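Local coordinates for glutamine amidotransferase domain-containing protein (Thermotoga maritima, PDB 1O1Y) that probably hydrolyses glutamine and transfers the released ammonia to an acceptor, as a class I glutamine amidotransferase of flavodoxin-like fold, at residues 28-38 against 226-237; 131-139 against 175-183. All blocks are in the same frame, centred on the assembly; numbering follows the deposited sequence. Where two conformers were deposited one is given.

Contact 1: residues 28-38 against 226-237; sequences MMEDIFREKNW and KGLLRSLLERMV. With SO4 (sulfate ion), chain F; SO4 (sulfate ion), chain G.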
loop_
_atom_site.group_PDB
_atom_site.type_symbol
_atom_site.label_atom_id
_atom_site.label_comp_id
_atom_site.label_asym_id
_atom_site.label_seq_id
_atom_site.Cartn_x
_atom_site.Cartn_y
_atom_site.Cartn_z
HETATM N N MSE A 28 -7.690 -0.634 -8.042
HETATM C CA MSE A 28 -7.438 -0.413 -9.468
HETATM C C MSE A 28 -6.211 -1.160 -9.958
HETATM O O MSE A 28 -6.063 -1.333 -11.173
HETATM C CB MSE A 28 -7.237 1.081 -9.768
HETATM C CG MSE A 28 -8.475 1.890 -9.460
HETATM SE SE MSE A 28 -8.373 3.710 -10.261
HETATM C CE MSE A 28 -7.229 4.556 -9.127
HETATM N N MSE A 29 -5.375 -1.668 -9.064
HETATM C CA MSE A 29 -4.287 -2.557 -9.499
HETATM C C MSE A 29 -4.827 -3.798 -10.160
HETATM O O MSE A 29 -4.216 -4.287 -11.119
HETATM C CB MSE A 29 -3.329 -2.919 -8.386
HETATM C CG MSE A 29 -2.481 -1.800 -7.914
HETATM SE SE MSE A 29 -1.233 -2.353 -6.527
HETATM C CE MSE A 29 -2.404 -2.041 -5.015
ATOM N N GLU A 30 -5.979 -4.309 -9.702
ATOM C CA GLU A 30 -6.590 -5.466 -10.377
ATOM C C GLU A 30 -6.926 -5.185 -11.865
ATOM O O GLU A 30 -6.687 -6.020 -12.749
ATOM C CB GLU A 30 -7.863 -5.911 -9.641
ATOM C CG GLU A 30 -8.142 -7.364 -9.764
ATOM C CD GLU A 30 -9.277 -7.770 -8.845
ATOM O OE1 GLU A 30 -9.063 -7.958 -7.624
ATOM O OE2 GLU A 30 -10.385 -7.846 -9.360
ATOM N N ASP A 31 -7.509 -4.024 -12.108
ATOM C CA ASP A 31 -7.834 -3.557 -13.426
ATOM C C ASP A 31 -6.555 -3.435 -14.284
ATOM O O ASP A 31 -6.539 -3.837 -15.455
ATOM C CB ASP A 31 -8.507 -2.191 -13.342
ATOM C CG ASP A 31 -9.826 -2.231 -12.539
ATOM O OD1 ASP A 31 -10.593 -3.209 -12.709
ATOM O OD2 ASP A 31 -10.157 -1.311 -11.777
ATOM N N ILE A 32 -5.522 -2.862 -13.690
ATOM C CA ILE A 32 -4.249 -2.732 -14.389
ATOM C C ILE A 32 -3.634 -4.080 -14.705
ATOM O O ILE A 32 -3.152 -4.296 -15.817
ATOM C CB ILE A 32 -3.288 -1.862 -13.625
ATOM C CG1 ILE A 32 -3.817 -0.439 -13.540
ATOM C CG2 ILE A 32 -1.900 -1.911 -14.296
ATOM C CD1 ILE A 32 -3.088 0.422 -12.557
ATOM N N PHE A 33 -3.652 -4.999 -13.751
ATOM C CA PHE A 33 -3.066 -6.324 -13.979
ATOM C C PHE A 33 -3.830 -7.001 -15.066
ATOM O O PHE A 33 -3.256 -7.639 -15.955
ATOM C CB PHE A 33 -3.109 -7.171 -12.697
ATOM C CG PHE A 33 -2.287 -6.664 -11.558
ATOM C CD1 PHE A 33 -1.392 -5.589 -11.663
ATOM C CD2 PHE A 33 -2.413 -7.301 -10.318
ATOM C CE1 PHE A 33 -0.677 -5.131 -10.550
ATOM C CE2 PHE A 33 -1.678 -6.854 -9.215
ATOM C CZ PHE A 33 -0.806 -5.785 -9.321
ATOM N N ARG A 34 -5.160 -6.877 -15.034
ATOM C CA ARG A 34 -5.947 -7.485 -16.079
ATOM C C ARG A 34 -5.669 -6.882 -17.482
ATOM O O ARG A 34 -5.596 -7.615 -18.462
ATOM C CB ARG A 34 -7.459 -7.429 -15.752
ATOM C CG ARG A 34 -7.842 -8.470 -14.704
ATOM C CD ARG A 34 -9.343 -8.478 -14.330
ATOM N NE ARG A 34 -9.604 -9.214 -13.068
ATOM C CZ ARG A 34 -9.619 -10.554 -12.953
ATOM N NH1 ARG A 34 -9.380 -11.337 -14.004
ATOM N NH2 ARG A 34 -9.883 -11.121 -11.781
ATOM N N GLU A 35 -5.564 -5.567 -17.537
ATOM C CA GLU A 35 -5.266 -4.819 -18.773
ATOM C C GLU A 35 -3.972 -5.326 -19.391
ATOM O O GLU A 35 -3.886 -5.456 -20.599
ATOM C CB GLU A 35 -5.168 -3.335 -18.445
ATOM C CG GLU A 35 -6.571 -2.743 -18.296
ATOM C CD GLU A 35 -6.654 -1.415 -17.549
ATOM O OE1 GLU A 35 -5.639 -0.690 -17.510
ATOM O OE2 GLU A 35 -7.779 -1.093 -17.025
ATOM N N LYS A 36 -3.004 -5.660 -18.543
ATOM C CA LYS A 36 -1.675 -6.101 -19.002
ATOM C C LYS A 36 -1.510 -7.605 -19.034
ATOM O O LYS A 36 -0.416 -8.104 -19.342
ATOM C CB LYS A 36 -0.631 -5.526 -18.106
ATOM C CG LYS A 36 -0.557 -4.018 -18.115
ATOM C CD LYS A 36 0.618 -3.597 -17.249
ATOM C CE LYS A 36 0.714 -2.102 -16.991
ATOM N NZ LYS A 36 0.788 -1.260 -18.229
ATOM N N ASN A 37 -2.600 -8.347 -18.809
ATOM C CA ASN A 37 -2.542 -9.825 -18.679
ATOM C C ASN A 37 -1.431 -10.261 -17.693
ATOM O O ASN A 37 -0.800 -11.296 -17.884
ATOM C CB ASN A 37 -2.331 -10.530 -19.996
ATOM C CG ASN A 37 -3.586 -10.538 -20.855
ATOM O OD1 ASN A 37 -3.827 -9.615 -21.645
ATOM N ND2 ASN A 37 -4.387 -11.581 -20.714
ATOM N N TRP A 38 -1.215 -9.481 -16.658
ATOM C CA TRP A 38 -0.404 -9.963 -15.550
ATOM C C TRP A 38 -1.198 -10.979 -14.699
ATOM O O TRP A 38 -2.321 -10.714 -14.316
ATOM C CB TRP A 38 0.042 -8.831 -14.675
ATOM C CG TRP A 38 1.002 -7.908 -15.302
ATOM C CD1 TRP A 38 1.567 -8.021 -16.534
ATOM C CD2 TRP A 38 1.623 -6.780 -14.678
ATOM N NE1 TRP A 38 2.452 -6.993 -16.744
ATOM C CE2 TRP A 38 2.522 -6.221 -15.627
ATOM C CE3 TRP A 38 1.499 -6.157 -13.429
ATOM C CZ2 TRP A 38 3.286 -5.083 -15.368
ATOM C CZ3 TRP A 38 2.268 -5.026 -13.167
ATOM C CH2 TRP A 38 3.154 -4.500 -14.146
ATOM N N LYS A 226 -4.831 6.447 -11.470
ATOM C CA LYS A 226 -4.614 5.205 -12.195
ATOM C C LYS A 226 -3.406 5.299 -13.118
ATOM O O LYS A 226 -2.640 4.335 -13.246
ATOM C CB LYS A 226 -5.835 4.793 -12.998
ATOM C CG LYS A 226 -5.745 3.382 -13.515
ATOM C CD LYS A 226 -7.004 3.016 -14.248
ATOM C CE LYS A 226 -7.019 1.580 -14.664
ATOM N NZ LYS A 226 -8.277 1.260 -15.406
ATOM N N GLY A 227 -3.247 6.430 -13.785
ATOM C CA GLY A 227 -2.121 6.635 -14.660
ATOM C C GLY A 227 -0.786 6.590 -13.909
ATOM O O GLY A 227 0.191 5.980 -14.390
ATOM N N LEU A 228 -0.727 7.226 -12.747
ATOM C CA LEU A 228 0.483 7.201 -11.915
ATOM C C LEU A 228 0.798 5.787 -11.376
ATOM O O LEU A 228 1.942 5.345 -11.373
ATOM C CB LEU A 228 0.345 8.178 -10.774
ATOM C CG LEU A 228 0.275 9.664 -11.169
ATOM C CD1 LEU A 228 -0.024 10.519 -9.949
ATOM C CD2 LEU A 228 1.524 10.094 -11.810
ATOM N N LEU A 229 -0.241 5.097 -10.979
ATOM C CA LEU A 229 -0.149 3.741 -10.464
ATOM C C LEU A 229 0.406 2.807 -11.577
ATOM O O LEU A 229 1.289 1.974 -11.316
ATOM C CB LEU A 229 -1.521 3.315 -9.974
ATOM C CG LEU A 229 -1.670 1.911 -9.368
ATOM C CD1 LEU A 229 -0.631 1.598 -8.288
ATOM C CD2 LEU A 229 -3.115 1.715 -8.833
ATOM N N ARG A 230 -0.095 2.961 -12.799
ATOM C CA ARG A 230 0.421 2.213 -13.960
ATOM C C ARG A 230 1.917 2.484 -14.141
ATOM O O ARG A 230 2.708 1.558 -14.361
ATOM C CB ARG A 230 -0.224 2.623 -15.269
ATOM C CG ARG A 230 -1.477 2.015 -15.579
ATOM C CD ARG A 230 -1.949 2.392 -16.984
ATOM N NE ARG A 230 -3.348 2.056 -17.151
ATOM C CZ ARG A 230 -4.316 2.927 -17.349
ATOM N NH1 ARG A 230 -4.074 4.236 -17.319
ATOM N NH2 ARG A 230 -5.546 2.486 -17.550
ATOM N N SER A 231 2.307 3.756 -14.041
ATOM C CA SER A 231 3.707 4.130 -14.226
ATOM C C SER A 231 4.560 3.454 -13.156
ATOM O O SER A 231 5.648 2.955 -13.462
ATOM C CB SER A 231 3.904 5.650 -14.191
ATOM O OG SER A 231 3.315 6.215 -15.363
ATOM N N LEU A 232 4.142 3.585 -11.903
ATOM C CA LEU A 232 4.831 2.958 -10.780
ATOM C C LEU A 232 5.029 1.449 -11.022
ATOM O O LEU A 232 6.139 0.938 -10.893
ATOM C CB LEU A 232 4.121 3.228 -9.455
ATOM C CG LEU A 232 4.715 2.515 -8.216
ATOM C CD1 LEU A 232 6.175 3.002 -7.979
ATOM C CD2 LEU A 232 3.816 2.765 -7.066
ATOM N N LEU A 233 3.949 0.764 -11.360
ATOM C CA LEU A 233 3.977 -0.683 -11.523
ATOM C C LEU A 233 4.876 -1.088 -12.665
ATOM O O LEU A 233 5.683 -2.007 -12.519
ATOM C CB LEU A 233 2.567 -1.216 -11.708
ATOM C CG LEU A 233 1.654 -1.128 -10.492
ATOM C CD1 LEU A 233 0.214 -1.355 -10.944
ATOM C CD2 LEU A 233 2.028 -2.080 -9.359
ATOM N N GLU A 234 4.806 -0.366 -13.785
ATOM C CA GLU A 234 5.647 -0.689 -14.896
ATOM C C GLU A 234 7.117 -0.557 -14.530
ATOM O O GLU A 234 7.946 -1.374 -14.928
ATOM C CB GLU A 234 5.316 0.204 -16.101
ATOM C CG GLU A 234 3.930 -0.101 -16.718
ATOM C CD GLU A 234 3.471 0.989 -17.698
ATOM O OE1 GLU A 234 2.271 1.021 -18.059
ATOM O OE2 GLU A 234 4.329 1.786 -18.127
ATOM N N ARG A 235 7.443 0.496 -13.813
ATOM C CA ARG A 235 8.818 0.724 -13.427
ATOM C C ARG A 235 9.314 -0.308 -12.410
ATOM O O ARG A 235 10.463 -0.760 -12.477
ATOM C CB ARG A 235 8.949 2.140 -12.875
ATOM C CG ARG A 235 9.128 3.190 -13.947
ATOM C CD ARG A 235 8.935 4.602 -13.418
ATOM N NE ARG A 235 9.018 5.546 -14.516
ATOM C CZ ARG A 235 10.133 6.113 -14.944
ATOM N NH1 ARG A 235 11.313 5.810 -14.435
ATOM N NH2 ARG A 235 10.063 6.922 -16.000
HETATM N N MSE A 236 8.442 -0.714 -11.506
HETATM C CA MSE A 236 8.840 -1.697 -10.470
HETATM C C MSE A 236 9.149 -3.059 -11.050
HETATM O O MSE A 236 10.073 -3.710 -10.581
HETATM C CB MSE A 236 7.802 -1.840 -9.405
HETATM C CG MSE A 236 7.760 -0.613 -8.514
HETATM SE SE MSE A 236 6.518 -0.789 -7.062
HETATM C CE MSE A 236 7.675 -2.063 -5.987
ATOM N N VAL A 237 8.407 -3.485 -12.070
ATOM C CA VAL A 237 8.623 -4.820 -12.657
ATOM C C VAL A 237 9.559 -4.810 -13.862
ATOM O O VAL A 237 9.884 -5.867 -14.416
ATOM C CB VAL A 237 7.290 -5.513 -13.070
ATOM C CG1 VAL A 237 6.309 -5.531 -11.941
ATOM C CG2 VAL A 237 6.694 -4.851 -14.299
HETATM S S SO4 F . 13.733 7.718 -16.648
HETATM O O1 SO4 F . 12.471 8.289 -16.919
HETATM O O2 SO4 F . 14.665 8.833 -16.528
HETATM O O3 SO4 F . 14.265 6.903 -17.696
HETATM O O4 SO4 F . 13.647 6.946 -15.469
HETATM S S SO4 G . -7.993 -11.837 -21.246
HETATM O O1 SO4 G . -8.564 -10.499 -21.152
HETATM O O2 SO4 G . -6.924 -11.885 -22.247
HETATM O O3 SO4 G . -9.029 -12.783 -21.637
HETATM O O4 SO4 G . -7.441 -12.168 -19.944
HETATM O O HOH W 1 -9.846 1.210 -13.004
#

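Contact 2: residues 131-139 against 175-183; sequences VSDNKFFRE and VYGKAVGLQ. With SO4 (sulfate ion), chain F.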
loop_
_atom_site.group_PDB
_atom_site.type_symbol
_atom_site.label_atom_id
_atom_site.label_comp_id
_atom_site.label_asym_id
_atom_site.label_seq_id
_atom_site.Cartn_x
_atom_site.Cartn_y
_atom_site.Cartn_z
ATOM N N VAL A 131 9.457 14.281 -2.324
ATOM C CA VAL A 131 10.677 14.849 -1.838
ATOM C C VAL A 131 11.916 14.078 -2.328
ATOM O O VAL A 131 12.993 14.179 -1.780
ATOM C CB VAL A 131 10.640 14.950 -0.290
ATOM C CG1 VAL A 131 9.523 15.857 0.146
ATOM C CG2 VAL A 131 10.478 13.607 0.394
ATOM N N SER A 132 11.757 13.346 -3.418
ATOM C CA SER A 132 12.851 12.586 -4.017
ATOM C C SER A 132 12.688 12.476 -5.523
ATOM O O SER A 132 11.569 12.362 -6.013
ATOM C CB SER A 132 12.828 11.156 -3.459
ATOM O OG SER A 132 13.790 10.328 -4.074
ATOM N N ASP A 133 13.809 12.412 -6.238
ATOM C CA ASP A 133 13.809 12.083 -7.687
ATOM C C ASP A 133 13.939 10.584 -7.957
ATOM O O ASP A 133 14.272 10.194 -9.089
ATOM C CB ASP A 133 14.836 12.840 -8.523
ATOM C CG ASP A 133 14.560 12.704 -10.076
ATOM O OD1 ASP A 133 13.360 12.642 -10.512
ATOM O OD2 ASP A 133 15.478 12.634 -10.914
ATOM N N ASN A 134 13.648 9.754 -6.964
ATOM C CA ASN A 134 13.662 8.284 -7.148
ATOM C C ASN A 134 12.921 7.890 -8.415
ATOM O O ASN A 134 11.772 8.271 -8.632
ATOM C CB ASN A 134 12.970 7.567 -5.977
ATOM C CG ASN A 134 13.041 6.053 -6.116
ATOM O OD1 ASN A 134 12.104 5.438 -6.632
ATOM N ND2 ASN A 134 14.149 5.452 -5.660
ATOM N N LYS A 135 13.564 7.043 -9.192
ATOM C CA LYS A 135 13.100 6.672 -10.518
ATOM C C LYS A 135 11.706 6.044 -10.550
ATOM O O LYS A 135 10.984 6.230 -11.530
ATOM C CB LYS A 135 14.091 5.696 -11.160
ATOM C CG LYS A 135 14.166 4.317 -10.486
ATOM C CD LYS A 135 15.199 3.410 -11.221
ATOM C CE LYS A 135 15.339 2.064 -10.530
ATOM N NZ LYS A 135 16.299 1.191 -11.299
ATOM N N PHE A 136 11.336 5.303 -9.519
ATOM C CA PHE A 136 10.040 4.620 -9.520
ATOM C C PHE A 136 8.889 5.622 -9.588
ATOM O O PHE A 136 7.820 5.288 -10.055
ATOM C CB PHE A 136 9.833 3.744 -8.276
ATOM C CG PHE A 136 10.736 2.561 -8.218
ATOM C CD1 PHE A 136 10.975 1.789 -9.356
ATOM C CD2 PHE A 136 11.351 2.192 -7.031
ATOM C CE1 PHE A 136 11.790 0.683 -9.325
ATOM C CE2 PHE A 136 12.202 1.064 -7.005
ATOM C CZ PHE A 136 12.408 0.319 -8.149
ATOM N N PHE A 137 9.134 6.818 -9.040
ATOM C CA PHE A 137 8.116 7.858 -8.904
ATOM C C PHE A 137 8.370 9.051 -9.819
ATOM O O PHE A 137 7.792 10.110 -9.622
ATOM C CB PHE A 137 8.017 8.285 -7.446
ATOM C CG PHE A 137 7.482 7.193 -6.568
ATOM C CD1 PHE A 137 6.139 6.959 -6.504
ATOM C CD2 PHE A 137 8.336 6.312 -5.915
ATOM C CE1 PHE A 137 5.617 5.956 -5.704
ATOM C CE2 PHE A 137 7.797 5.286 -5.114
ATOM C CZ PHE A 137 6.470 5.111 -5.020
ATOM N N ARG A 138 9.218 8.877 -10.823
ATOM C CA ARG A 138 9.563 9.965 -11.709
ATOM C C ARG A 138 8.379 10.662 -12.369
ATOM O O ARG A 138 8.402 11.881 -12.587
ATOM C CB ARG A 138 10.554 9.475 -12.762
ATOM C CG ARG A 138 11.404 10.549 -13.427
ATOM C CD ARG A 138 12.914 10.117 -13.651
ATOM N NE ARG A 138 13.667 9.742 -12.415
ATOM C CZ ARG A 138 14.785 8.986 -12.399
ATOM N NH1 ARG A 138 15.279 8.482 -13.512
ATOM N NH2 ARG A 138 15.405 8.702 -11.264
ATOM N N GLU A 139 7.307 9.928 -12.653
ATOM C CA GLU A 139 6.138 10.521 -13.296
ATOM C C GLU A 139 5.228 11.238 -12.316
ATOM O O GLU A 139 4.285 11.931 -12.754
ATOM C CB GLU A 139 5.296 9.448 -13.983
ATOM C CG GLU A 139 5.871 9.008 -15.309
ATOM C CD GLU A 139 7.178 8.266 -15.165
ATOM O OE1 GLU A 139 8.159 8.652 -15.846
ATOM O OE2 GLU A 139 7.213 7.291 -14.372
ATOM N N VAL A 175 11.545 4.303 -0.073
ATOM C CA VAL A 175 12.078 3.248 -0.909
ATOM C C VAL A 175 13.389 2.727 -0.279
ATOM O O VAL A 175 14.194 3.484 0.302
ATOM C CB VAL A 175 12.376 3.744 -2.355
ATOM C CG1 VAL A 175 13.134 2.696 -3.166
ATOM C CG2 VAL A 175 11.121 4.162 -3.052
ATOM N N TYR A 176 13.566 1.426 -0.371
ATOM C CA TYR A 176 14.780 0.727 0.062
ATOM C C TYR A 176 15.021 -0.367 -0.955
ATOM O O TYR A 176 14.307 -1.345 -0.985
ATOM C CB TYR A 176 14.582 0.125 1.457
ATOM C CG TYR A 176 15.738 -0.740 1.929
ATOM C CD1 TYR A 176 16.878 -0.183 2.447
ATOM C CD2 TYR A 176 15.685 -2.116 1.806
ATOM C CE1 TYR A 176 17.941 -0.995 2.836
ATOM C CE2 TYR A 176 16.732 -2.914 2.210
ATOM C CZ TYR A 176 17.852 -2.342 2.718
ATOM O OH TYR A 176 18.910 -3.135 3.116
ATOM N N GLY A 177 15.996 -0.169 -1.828
ATOM C CA GLY A 177 16.296 -1.135 -2.882
ATOM C C GLY A 177 15.120 -1.188 -3.832
ATOM O O GLY A 177 14.654 -0.159 -4.321
ATOM N N LYS A 178 14.587 -2.398 -4.026
ATOM C CA LYS A 178 13.378 -2.606 -4.809
ATOM C C LYS A 178 12.094 -2.672 -3.996
ATOM O O LYS A 178 11.022 -3.005 -4.536
ATOM C CB LYS A 178 13.564 -3.854 -5.638
ATOM C CG LYS A 178 14.693 -3.637 -6.649
ATOM C CD LYS A 178 15.387 -4.925 -7.022
ATOM C CE LYS A 178 14.675 -5.728 -8.077
ATOM N NZ LYS A 178 15.571 -6.851 -8.617
ATOM N N ALA A 179 12.190 -2.325 -2.717
ATOM C CA ALA A 179 11.032 -2.293 -1.829
ATOM C C ALA A 179 10.560 -0.878 -1.581
ATOM O O ALA A 179 11.353 0.029 -1.315
ATOM C CB ALA A 179 11.355 -2.966 -0.495
ATOM N N VAL A 180 9.258 -0.727 -1.693
ATOM C CA VAL A 180 8.586 0.553 -1.622
ATOM C C VAL A 180 7.537 0.470 -0.559
ATOM O O VAL A 180 6.796 -0.497 -0.489
ATOM C CB VAL A 180 7.940 0.888 -2.991
ATOM C CG1 VAL A 180 7.118 2.196 -2.933
ATOM C CG2 VAL A 180 8.987 0.917 -4.111
ATOM N N GLY A 181 7.453 1.474 0.292
ATOM C CA GLY A 181 6.356 1.598 1.234
ATOM C C GLY A 181 5.619 2.897 1.032
ATOM O O GLY A 181 6.225 3.944 1.023
ATOM N N LEU A 182 4.299 2.821 0.887
ATOM C CA LEU A 182 3.443 4.015 0.782
ATOM C C LEU A 182 2.403 3.948 1.864
ATOM O O LEU A 182 1.712 2.967 1.979
ATOM C CB LEU A 182 2.759 4.072 -0.595
ATOM C CG LEU A 182 3.602 4.142 -1.842
ATOM C CD1 LEU A 182 2.695 4.227 -3.095
ATOM C CD2 LEU A 182 4.571 5.294 -1.781
ATOM N N GLN A 183 2.295 4.991 2.675
ATOM C CA GLN A 183 1.286 5.026 3.715
ATOM C C GLN A 183 -0.139 5.140 3.118
ATOM O O GLN A 183 -1.135 4.622 3.672
ATOM C CB GLN A 183 1.583 6.189 4.652
ATOM C CG GLN A 183 0.555 6.383 5.738
ATOM C CD GLN A 183 0.612 5.254 6.747
ATOM O OE1 GLN A 183 1.513 5.243 7.589
ATOM N NE2 GLN A 183 -0.334 4.305 6.664
HETATM S S SO4 F . 13.733 7.718 -16.648
HETATM O O1 SO4 F . 12.471 8.289 -16.919
HETATM O O2 SO4 F . 14.665 8.833 -16.528
HETATM O O3 SO4 F . 14.265 6.903 -17.696
HETATM O O4 SO4 F . 13.647 6.946 -15.469
HETATM O O HOH W 2 15.328 2.507 -5.879
#

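Contact 1: residues 28-38 against 226-237
I32 pushes into a hole formed by K226, L229, R230 and L233, and K226 in turn fills one lined by M28, D31, I32 and E35, a two-way knobs-into-holes junction between helix 28-35 and the end of helix 211-237. In this flavodoxin-like fold both helices rest on the central sheet: M29 reaches V62, F33 meets V15, and L233 lies on L60. The two segment axes pass 10.4 Å apart with a crossing angle of -60°.

Packing is tight on the sheet side, where M28, M29, I32, L229 and L233 are buried. CD1 of I32 comes 3.8 Å from CG of L229 and also meets CG of R230, while its other branch, CG2, faces CD1 of L233. M29 crosses L229 at about a right angle, CG to CD2 at 3.7 Å, and CE1 of F33 touches CD1 of L233. A Schellman motif with N37 as C-prime residue ends the first helix, after which W38 sets its CH2 3.6 Å from V237 CG2, with L233 O at the ring edge.

The outer side is polar and faces solvent, with E35 and E234 exposed. With CG anti to the backbone N (chi1 -168°) and an extended chain, K226 runs along I32 in the opposite direction until its NZ meets E35 OE2 at 2.9 Å, OE2 receiving it on its syn lone pair. R230 grips the other oxygen, NH2 to OE1 at 3.2 Å and nearly straight (167°), in the guanidinium plane but tilted from that of the carboxylate. Held at both oxygens, the carboxylate is probably restricted in its rotation. A water joins K226 NZ to D31 OD2, which also forms a salt bridge with R191. Separately, K36 NZ meets E234 OE1 at 2.7 Å, on the anti side and tilted out of the carboxylate plane.

Contact 2: residues 131-139 against 175-183
Segment 131-139 is a loop with a short 3-10 segment at 135-136, and it faces a β-hairpin of the mixed sheet whose strands, 173-176 and 179-182, are joined by a type II' turn from Y176 to A179, where G177 takes the positive phi. The backbones stay apart, the nearest CA atoms, of N134 and V175, being 8.2 Å from each other, so side chains fill the space between them. N134 makes an Asx turn: its OD1 accepts from F136 N at 3.0 Å, the donor standing above the carbonyl plane. A chi1 of -177° swings the N134 amide away from its own N and against the V175 side chain.

Both phenylalanines, F136 and F137, meet V175 and V180; F136 places CD2 4.0 Å from V180 CG2. F137 comes at the strand from the opposite direction to V180 and L182. Its edge meets CG1 of V180 at 3.6 Å from CZ, and CD2 of L182 also touches CZ. F140 and F164 pack edge-to-face with the same ring. Toward the hairpin turn the contact becomes wetter: a water links N134 ND2 to G177 O, and that oxygen lies in the plane of the F136 ring, 3.8 Å from CE2.

From the N terminus, residues 28-38 follow strand 14-18 of the parallel half of the sheet and wait almost the whole chain for their partner, the last helix; contact 1 therefore closes a loop of 187 residues. Contact 2 is nested inside it, closing a shorter, helix-free loop of 35 residues between segment 131-139 and the hairpin. Helix 211-237 ties the two together: L232 packs against F136 and F137 in the loop of contact 2. R235 and R138 also share one sulfate, probably from the crystallisation liquor. The C-terminal helix thereby connects helix 28-35 with the loop that packs on the antiparallel half of the sheet.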